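Long-range contact in CELL WALL surface anchor family protein (Streptococcus pneumoniae, PDB 2WW8), which serves as the adhesin of the pneumococcal pilus, a multidomain surface protein that probably attaches the bacterium to host cells: residues Q133-Y145 with K717-I729. Sequence-based numbering, arbitrary orientation.
Sequences QVENREEALSDQY and KIRDVRKYPEITI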
ATOM      1  N   GLN A 133     -13.289  43.181  17.829  1.00 36.41           N
ATOM      2  CA  GLN A 133     -13.714  42.464  16.632  1.00 36.52           C
ATOM      3  C   GLN A 133     -12.752  42.668  15.456  1.00 36.10           C
ATOM      4  O   GLN A 133     -12.354  43.798  15.162  1.00 36.19           O
ATOM      5  CB  GLN A 133     -15.112  42.909  16.210  1.00 37.19           C
ATOM      6  CG  GLN A 133     -15.294  42.968  14.694  1.00 38.28           C
ATOM      7  CD  GLN A 133     -16.752  42.950  14.318  1.00 41.09           C
ATOM      8  OE1 GLN A 133     -17.409  44.001  14.267  1.00 42.15           O
ATOM      9  NE2 GLN A 133     -17.277  41.745  14.075  1.00 40.55           N
ATOM     10  N   VAL A 134     -12.401  41.571  14.784  1.00 35.19           N
ATOM     11  CA  VAL A 134     -11.469  41.568  13.658  1.00 33.59           C
ATOM     12  C   VAL A 134     -11.867  40.469  12.680  1.00 32.28           C
ATOM     13  O   VAL A 134     -12.648  39.600  13.044  1.00 31.52           O
ATOM     14  CB  VAL A 134     -10.038  41.247  14.136  1.00 33.83           C
ATOM     15  CG1 VAL A 134      -9.411  42.435  14.840  1.00 34.37           C
ATOM     16  CG2 VAL A 134     -10.033  40.023  15.042  1.00 34.14           C
ATOM     17  N   GLU A 135     -11.344  40.518  11.458  1.00 30.63           N
ATOM     18  CA  GLU A 135     -11.348  39.367  10.556  1.00 30.28           C
ATOM     19  C   GLU A 135     -10.058  38.577  10.778  1.00 29.31           C
ATOM     20  O   GLU A 135      -8.985  39.167  10.900  1.00 29.83           O
ATOM     21  CB  GLU A 135     -11.428  39.771   9.072  1.00 30.14           C
ATOM     22  CG  GLU A 135     -12.591  40.664   8.643  1.00 31.67           C
ATOM     23  CD  GLU A 135     -13.967  40.001   8.667  1.00 35.64           C
ATOM     24  OE1 GLU A 135     -14.151  38.914   9.256  1.00 36.45           O
ATOM     25  OE2 GLU A 135     -14.910  40.579   8.086  1.00 36.80           O
ATOM     26  N   ASN A 136     -10.127  37.252  10.837  1.00 28.26           N
ATOM     27  CA  ASN A 136      -8.887  36.486  10.770  1.00 26.90           C
ATOM     28  C   ASN A 136      -8.613  36.139   9.325  1.00 26.81           C
ATOM     29  O   ASN A 136      -9.495  35.621   8.654  1.00 27.42           O
ATOM     30  CB  ASN A 136      -8.972  35.283  11.682  1.00 25.90           C
ATOM     31  CG  ASN A 136      -9.398  35.694  13.063  1.00 26.06           C
ATOM     32  OD1 ASN A 136      -8.686  36.415  13.756  1.00 26.87           O
ATOM     33  ND2 ASN A 136     -10.586  35.280  13.458  1.00 26.27           N
ATOM     34  N   ARG A 137      -7.425  36.453   8.827  1.00 26.44           N
ATOM     35  CA  ARG A 137      -7.176  36.314   7.399  1.00 27.06           C
ATOM     36  C   ARG A 137      -6.296  35.103   7.040  1.00 25.97           C
ATOM     37  O   ARG A 137      -5.368  34.763   7.775  1.00 24.88           O
ATOM     38  CB  ARG A 137      -6.578  37.611   6.859  1.00 27.96           C
ATOM     39  CG  ARG A 137      -6.893  37.866   5.394  1.00 33.66           C
ATOM     40  CD  ARG A 137      -7.959  38.942   5.205  1.00 38.88           C
ATOM     41  NE  ARG A 137      -7.802  39.577   3.893  1.00 44.12           N
ATOM     42  CZ  ARG A 137      -7.016  40.624   3.618  1.00 47.28           C
ATOM     43  NH1 ARG A 137      -6.275  41.213   4.563  1.00 47.14           N
ATOM     44  NH2 ARG A 137      -6.966  41.098   2.374  1.00 47.37           N
ATOM     45  N   GLU A 138      -6.596  34.475   5.904  1.00 24.90           N
ATOM     46  CA  GLU A 138      -5.787  33.390   5.360  1.00 24.98           C
ATOM     47  C   GLU A 138      -4.334  33.809   5.278  1.00 23.33           C
ATOM     48  O   GLU A 138      -4.046  34.851   4.718  1.00 23.75           O
ATOM     49  CB  GLU A 138      -6.190  33.070   3.923  1.00 25.75           C
ATOM     50  CG  GLU A 138      -7.618  32.619   3.735  1.00 30.29           C
ATOM     51  CD  GLU A 138      -7.830  31.210   4.253  1.00 34.27           C
ATOM     52  OE1 GLU A 138      -6.880  30.396   4.201  1.00 35.21           O
ATOM     53  OE2 GLU A 138      -8.960  30.924   4.702  1.00 36.48           O
ATOM     54  N   GLU A 139      -3.434  32.987   5.800  1.00 21.70           N
ATOM     55  CA  GLU A 139      -2.005  33.136   5.605  1.00 20.18           C
ATOM     56  C   GLU A 139      -1.460  32.006   4.709  1.00 19.67           C
ATOM     57  O   GLU A 139      -1.996  30.896   4.729  1.00 19.00           O
ATOM     58  CB  GLU A 139      -1.363  33.112   6.989  1.00 20.05           C
ATOM     59  CG  GLU A 139       0.128  33.345   6.977  1.00 22.49           C
ATOM     60  CD  GLU A 139       0.462  34.730   6.453  1.00 23.80           C
ATOM     61  OE1 GLU A 139       0.598  34.878   5.214  1.00 23.87           O
ATOM     62  OE2 GLU A 139       0.575  35.648   7.291  1.00 21.50           O
ATOM     63  N   ALA A 140      -0.417  32.280   3.924  1.00 18.29           N
ATOM     64  CA  ALA A 140       0.180  31.315   3.013  1.00 17.73           C
ATOM     65  C   ALA A 140       1.102  30.404   3.809  1.00 17.77           C
ATOM     66  O   ALA A 140       1.731  30.842   4.769  1.00 16.57           O
ATOM     67  CB  ALA A 140       0.969  32.020   1.931  1.00 17.56           C
ATOM     68  N   LEU A 141       1.154  29.132   3.420  1.00 19.02           N
ATOM     69  CA  LEU A 141       2.018  28.141   4.078  1.00 18.74           C
ATOM     70  C   LEU A 141       3.455  28.329   3.610  1.00 19.61           C
ATOM     71  O   LEU A 141       3.663  28.790   2.490  1.00 20.92           O
ATOM     72  CB  LEU A 141       1.549  26.743   3.718  1.00 19.59           C
ATOM     73  CG  LEU A 141       0.422  26.098   4.522  1.00 19.86           C
ATOM     74  CD1 LEU A 141      -0.014  24.914   3.739  1.00 22.23           C
ATOM     75  CD2 LEU A 141       0.912  25.651   5.891  1.00 18.88           C
ATOM     76  N   SER A 142       4.450  28.044   4.444  1.00 19.13           N
ATOM     77  CA  SER A 142       5.834  28.133   3.991  1.00 19.41           C
ATOM     78  C   SER A 142       6.196  26.971   3.047  1.00 21.37           C
ATOM     79  O   SER A 142       5.481  25.959   2.989  1.00 22.32           O
ATOM     80  CB  SER A 142       6.776  28.164   5.196  1.00 19.73           C
ATOM     81  OG  SER A 142       6.904  26.876   5.801  1.00 16.39           O
ATOM     82  N   ASP A 143       7.315  27.113   2.335  1.00 22.50           N
ATOM     83  CA  ASP A 143       7.854  26.070   1.453  1.00 23.85           C
ATOM     84  C   ASP A 143       8.967  25.199   2.060  1.00 23.75           C
ATOM     85  O   ASP A 143       9.744  24.578   1.319  1.00 23.88           O
ATOM     86  CB  ASP A 143       8.322  26.674   0.115  1.00 24.55           C
ATOM     87  CG  ASP A 143       9.558  27.561   0.264  1.00 27.40           C
ATOM     88  OD1 ASP A 143      10.019  27.791   1.412  1.00 29.06           O
ATOM     89  OD2 ASP A 143      10.069  28.034  -0.782  1.00 30.61           O
ATOM     90  N   GLN A 144       9.019  25.155   3.391  1.00 23.43           N
ATOM     91  CA  GLN A 144       9.943  24.311   4.156  1.00 23.62           C
ATOM     92  C   GLN A 144       9.392  22.935   4.546  1.00 21.97           C
ATOM     93  O   GLN A 144       8.382  22.830   5.233  1.00 22.14           O
ATOM     94  CB  GLN A 144      10.384  25.044   5.427  1.00 23.35           C
ATOM     95  CG  GLN A 144      11.072  26.363   5.114  1.00 28.44           C
ATOM     96  CD  GLN A 144      12.404  26.158   4.419  1.00 33.22           C
ATOM     97  OE1 GLN A 144      12.592  26.584   3.278  1.00 37.74           O
ATOM     98  NE2 GLN A 144      13.339  25.502   5.104  1.00 35.32           N
ATOM     99  N   TYR A 145      10.080  21.874   4.142  1.00 21.63           N
ATOM    100  CA  TYR A 145       9.637  20.499   4.414  1.00 20.63           C
ATOM    101  C   TYR A 145      10.823  19.700   4.918  1.00 20.52           C
ATOM    102  O   TYR A 145      11.898  19.787   4.332  1.00 20.55           O
ATOM    103  CB  TYR A 145       9.135  19.825   3.129  1.00 19.79           C
ATOM    104  CG  TYR A 145       7.951  20.556   2.560  1.00 22.94           C
ATOM    105  CD1 TYR A 145       6.659  20.258   2.987  1.00 24.10           C
ATOM    106  CD2 TYR A 145       8.124  21.580   1.626  1.00 21.09           C
ATOM    107  CE1 TYR A 145       5.557  20.962   2.491  1.00 23.30           C
ATOM    108  CE2 TYR A 145       7.041  22.274   1.126  1.00 22.48           C
ATOM    109  CZ  TYR A 145       5.763  21.959   1.556  1.00 21.67           C
ATOM    110  OH  TYR A 145       4.684  22.655   1.065  1.00 17.46           O
ATOM    111  N   LYS A 717       3.593  13.357   9.245  1.00 14.91           N
ATOM    112  CA  LYS A 717       3.684  14.680   9.874  1.00 15.78           C
ATOM    113  C   LYS A 717       2.541  15.538   9.364  1.00 15.27           C
ATOM    114  O   LYS A 717       2.144  15.366   8.206  1.00 16.04           O
ATOM    115  CB  LYS A 717       4.980  15.403   9.491  1.00 16.21           C
ATOM    116  CG  LYS A 717       6.211  14.772  10.122  1.00 17.01           C
ATOM    117  CD  LYS A 717       6.911  13.833   9.178  1.00 21.84           C
ATOM    118  CE  LYS A 717       8.292  13.484   9.749  1.00 25.04           C
ATOM    119  NZ  LYS A 717       8.214  12.200  10.570  1.00 23.73           N
ATOM    120  N   ILE A 718       2.049  16.466  10.189  1.00 13.69           N
ATOM    121  CA  ILE A 718       1.010  17.381   9.728  1.00 13.67           C
ATOM    122  C   ILE A 718       1.347  18.761  10.270  1.00 15.27           C
ATOM    123  O   ILE A 718       2.042  18.884  11.307  1.00 14.17           O
ATOM    124  CB  ILE A 718      -0.412  16.947  10.173  1.00 14.92           C
ATOM    125  CG1 ILE A 718      -0.500  16.891  11.706  1.00 14.42           C
ATOM    126  CG2 ILE A 718      -0.781  15.593   9.504  1.00 11.92           C
ATOM    127  CD1 ILE A 718      -1.892  16.656  12.249  1.00 13.19           C
ATOM    128  N   ARG A 719       0.881  19.788   9.548  1.00 15.44           N
ATOM    129  CA  ARG A 719       1.042  21.160  10.024  1.00 15.31           C
ATOM    130  C   ARG A 719      -0.142  22.024   9.622  1.00 15.92           C
ATOM    131  O   ARG A 719      -1.022  21.579   8.877  1.00 15.09           O
ATOM    132  CB  ARG A 719       2.299  21.794   9.423  1.00 15.44           C
ATOM    133  CG  ARG A 719       2.203  21.860   7.902  1.00 16.32           C
ATOM    134  CD  ARG A 719       3.260  22.773   7.360  1.00 16.37           C
ATOM    135  NE  ARG A 719       3.308  22.800   5.906  1.00 16.69           N
ATOM    136  CZ  ARG A 719       4.089  23.638   5.242  1.00 17.31           C
ATOM    137  NH1 ARG A 719       4.843  24.476   5.938  1.00 15.31           N
ATOM    138  NH2 ARG A 719       4.104  23.637   3.918  1.00 19.35           N
ATOM    139  N   ASP A 720      -0.148  23.265  10.106  1.00 14.10           N
ATOM    140  CA  ASP A 720      -1.096  24.284   9.640  1.00 15.30           C
ATOM    141  C   ASP A 720      -0.412  25.649   9.737  1.00 14.38           C
ATOM    142  O   ASP A 720       0.669  25.741  10.329  1.00 12.88           O
ATOM    143  CB  ASP A 720      -2.410  24.310  10.434  1.00 15.45           C
ATOM    144  CG  ASP A 720      -3.551  25.009   9.676  1.00 16.02           C
ATOM    145  OD1 ASP A 720      -3.425  25.327   8.468  1.00 16.59           O
ATOM    146  OD2 ASP A 720      -4.600  25.263  10.290  1.00 15.96           O
ATOM    147  N   VAL A 721      -1.024  26.673   9.142  1.00 15.12           N
ATOM    148  CA  VAL A 721      -0.459  28.026   9.190  1.00 14.77           C
ATOM    149  C   VAL A 721      -1.495  28.889   9.904  1.00 15.68           C
ATOM    150  O   VAL A 721      -2.685  28.841   9.567  1.00 16.15           O
ATOM    151  CB  VAL A 721      -0.094  28.590   7.785  1.00 15.44           C
ATOM    152  CG1 VAL A 721      -1.293  28.621   6.844  1.00 13.79           C
ATOM    153  CG2 VAL A 721       0.470  30.012   7.884  1.00 15.63           C
ATOM    154  N   ARG A 722      -1.070  29.631  10.918  1.00 14.58           N
ATOM    155  CA  ARG A 722      -2.049  30.324  11.731  1.00 15.55           C
ATOM    156  C   ARG A 722      -2.591  31.556  10.993  1.00 15.19           C
ATOM    157  O   ARG A 722      -1.857  32.222  10.256  1.00 14.75           O
ATOM    158  CB  ARG A 722      -1.388  30.702  13.038  1.00 15.84           C
ATOM    159  CG  ARG A 722      -2.348  30.803  14.180  1.00 16.29           C
ATOM    160  CD  ARG A 722      -1.413  30.993  15.355  1.00 19.33           C
ATOM    161  NE  ARG A 722      -1.168  29.734  16.037  1.00 10.95           N
ATOM    162  CZ  ARG A 722      -2.146  29.093  16.661  1.00 12.49           C
ATOM    163  NH1 ARG A 722      -3.363  29.628  16.627  1.00 11.95           N
ATOM    164  NH2 ARG A 722      -1.925  27.940  17.280  1.00  9.08           N
ATOM    165  N   LYS A 723      -3.880  31.831  11.153  1.00 15.33           N
ATOM    166  CA  LYS A 723      -4.467  33.066  10.610  1.00 15.85           C
ATOM    167  C   LYS A 723      -4.082  34.300  11.418  1.00 15.55           C
ATOM    168  O   LYS A 723      -3.855  34.242  12.635  1.00 15.51           O
ATOM    169  CB  LYS A 723      -5.985  32.972  10.524  1.00 15.53           C
ATOM    170  CG  LYS A 723      -6.439  32.123   9.363  1.00 17.74           C
ATOM    171  CD  LYS A 723      -7.843  31.675   9.644  1.00 23.42           C
ATOM    172  CE  LYS A 723      -8.293  30.584   8.693  1.00 28.98           C
ATOM    173  NZ  LYS A 723      -9.729  30.912   8.392  1.00 31.10           N
ATOM    174  N   TYR A 724      -4.003  35.432  10.731  1.00 15.59           N
ATOM    175  CA  TYR A 724      -3.637  36.654  11.440  1.00 16.74           C
ATOM    176  C   TYR A 724      -4.849  37.573  11.588  1.00 16.61           C
ATOM    177  O   TYR A 724      -5.731  37.582  10.730  1.00 16.16           O
ATOM    178  CB  TYR A 724      -2.419  37.347  10.810  1.00 16.03           C
ATOM    179  CG  TYR A 724      -2.708  37.839   9.426  1.00 17.66           C
ATOM    180  CD1 TYR A 724      -3.405  39.035   9.238  1.00 17.72           C
ATOM    181  CD2 TYR A 724      -2.314  37.103   8.316  1.00 18.56           C
ATOM    182  CE1 TYR A 724      -3.702  39.485   7.975  1.00 18.21           C
ATOM    183  CE2 TYR A 724      -2.599  37.555   7.036  1.00 20.15           C
ATOM    184  CZ  TYR A 724      -3.288  38.752   6.886  1.00 19.77           C
ATOM    185  OH  TYR A 724      -3.602  39.228   5.640  1.00 22.23           O
ATOM    186  N   PRO A 725      -4.896  38.333  12.692  1.00 17.59           N
ATOM    187  CA  PRO A 725      -5.934  39.367  12.864  1.00 18.11           C
ATOM    188  C   PRO A 725      -5.754  40.612  11.990  1.00 18.58           C
ATOM    189  O   PRO A 725      -4.637  41.137  11.877  1.00 18.59           O
ATOM    190  CB  PRO A 725      -5.862  39.722  14.360  1.00 17.49           C
ATOM    191  CG  PRO A 725      -4.481  39.337  14.772  1.00 17.54           C
ATOM    192  CD  PRO A 725      -3.989  38.237  13.853  1.00 16.76           C
ATOM    193  N   GLU A 726      -6.858  41.042  11.376  1.00 18.92           N
ATOM    194  CA  GLU A 726      -6.970  42.290  10.629  1.00 19.16           C
ATOM    195  C   GLU A 726      -8.039  43.200  11.254  1.00 19.55           C
ATOM    196  O   GLU A 726      -9.243  42.924  11.184  1.00 19.34           O
ATOM    197  CB  GLU A 726      -7.228  42.013   9.144  1.00 18.38           C
ATOM    198  CG  GLU A 726      -7.685  43.216   8.362  1.00 20.26           C
ATOM    199  CD  GLU A 726      -8.583  42.810   7.220  1.00 22.32           C
ATOM    200  OE1 GLU A 726      -7.988  42.320   6.236  1.00 22.28           O
ATOM    201  OE2 GLU A 726      -9.834  42.980   7.310  1.00 18.63           O
ATOM    202  N   ILE A 727      -7.585  44.275  11.893  1.00 20.27           N
ATOM    203  CA  ILE A 727      -8.496  45.343  12.323  1.00 20.82           C
ATOM    204  C   ILE A 727      -8.830  46.300  11.184  1.00 20.49           C
ATOM    205  O   ILE A 727      -7.946  46.772  10.465  1.00 19.94           O
ATOM    206  CB  ILE A 727      -7.971  46.214  13.457  1.00 20.49           C
ATOM    207  CG1 ILE A 727      -7.557  45.355  14.640  1.00 21.97           C
ATOM    208  CG2 ILE A 727      -9.108  47.095  13.938  1.00 21.78           C
ATOM    209  CD1 ILE A 727      -6.213  45.745  15.185  1.00 25.67           C
ATOM    210  N   THR A 728     -10.125  46.552  11.028  1.00 20.34           N
ATOM    211  CA  THR A 728     -10.603  47.588  10.135  1.00 20.28           C
ATOM    212  C   THR A 728     -11.057  48.777  10.997  1.00 20.67           C
ATOM    213  O   THR A 728     -11.907  48.657  11.893  1.00 19.64           O
ATOM    214  CB  THR A 728     -11.660  47.079   9.141  1.00 19.99           C
ATOM    215  OG1 THR A 728     -11.054  46.063   8.339  1.00 20.48           O
ATOM    216  CG2 THR A 728     -12.143  48.206   8.206  1.00 20.66           C
ATOM    217  N   ILE A 729     -10.426  49.916  10.735  1.00 20.03           N
ATOM    218  CA  ILE A 729     -10.822  51.163  11.398  1.00 20.85           C
ATOM    219  C   ILE A 729     -11.623  52.053  10.465  1.00 20.17           C
ATOM    220  O   ILE A 729     -11.149  52.452   9.397  1.00 19.44           O
ATOM    221  CB  ILE A 729      -9.653  51.916  12.028  1.00 20.28           C
ATOM    222  CG1 ILE A 729      -9.261  51.212  13.332  1.00 21.10           C
ATOM    223  CG2 ILE A 729     -10.085  53.341  12.344  1.00 21.69           C
ATOM    224  CD1 ILE A 729      -7.816  51.409  13.720  1.00 21.14           C
TER
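Arg-137 lies alongside Tyr-724, its CB set over the face of the phenol ring in a CH-pi contact, 3.9 Å from the ring centroid. Its chain then bends at chi2 (105°) and carries the guanidinium across to the next residue on that face of the sheet, Glu-726, whose extended chain brings OE1 within 2.6 Å of Arg-137 NH1. The carboxylate oxygen sits over a face of the guanidinium, the two planes 66° apart, while Glu-88 offers NH1 a second salt bridge. The backbones of 135-137 and 724-729 pair antiparallel, Arg-137 N donating to Tyr-724 O at 2.8 Å and Glu-135 and Glu-726 bonding each other in both directions. On the other face, Asn-136 is paired with Pro-725.

After 135-137 and ahead of 724-729 the two chains stay together without regular pairing. Glu-139 crosses Val-721 at about a right angle, its CG against CG2, and carries OE2 to the Tyr-724 ring and to a salt bridge with Lys-49. Leu-141 CD2 then packs on Val-721 CB at 3.6 Å and also lies over one face of the Arg-719 guanidinium. At the end of a chain extended from CG to NE, the Arg-719 guanidinium grips Ser-142 end-on: NH2 reaches the carbonyl O at 2.9 Å and NH1 the OG at 3.2 Å, both acceptors in the guanidinium plane.

Two crossings thus run side by side between a prealbumin-like domain, where 724-730 lies between 48-55 and the outermost strand 135-137, and the neighbouring domain, where 717-718 pairs antiparallel with strand 171-184. The Arg-137 charge is shared by Glu-726 and Glu-88; the two in-plane bonds to Ser-142 fix the rotation of the Arg-719 guanidinium, and the Ser-142 carbonyl is satisfied by both Arg-719 and Gln-171.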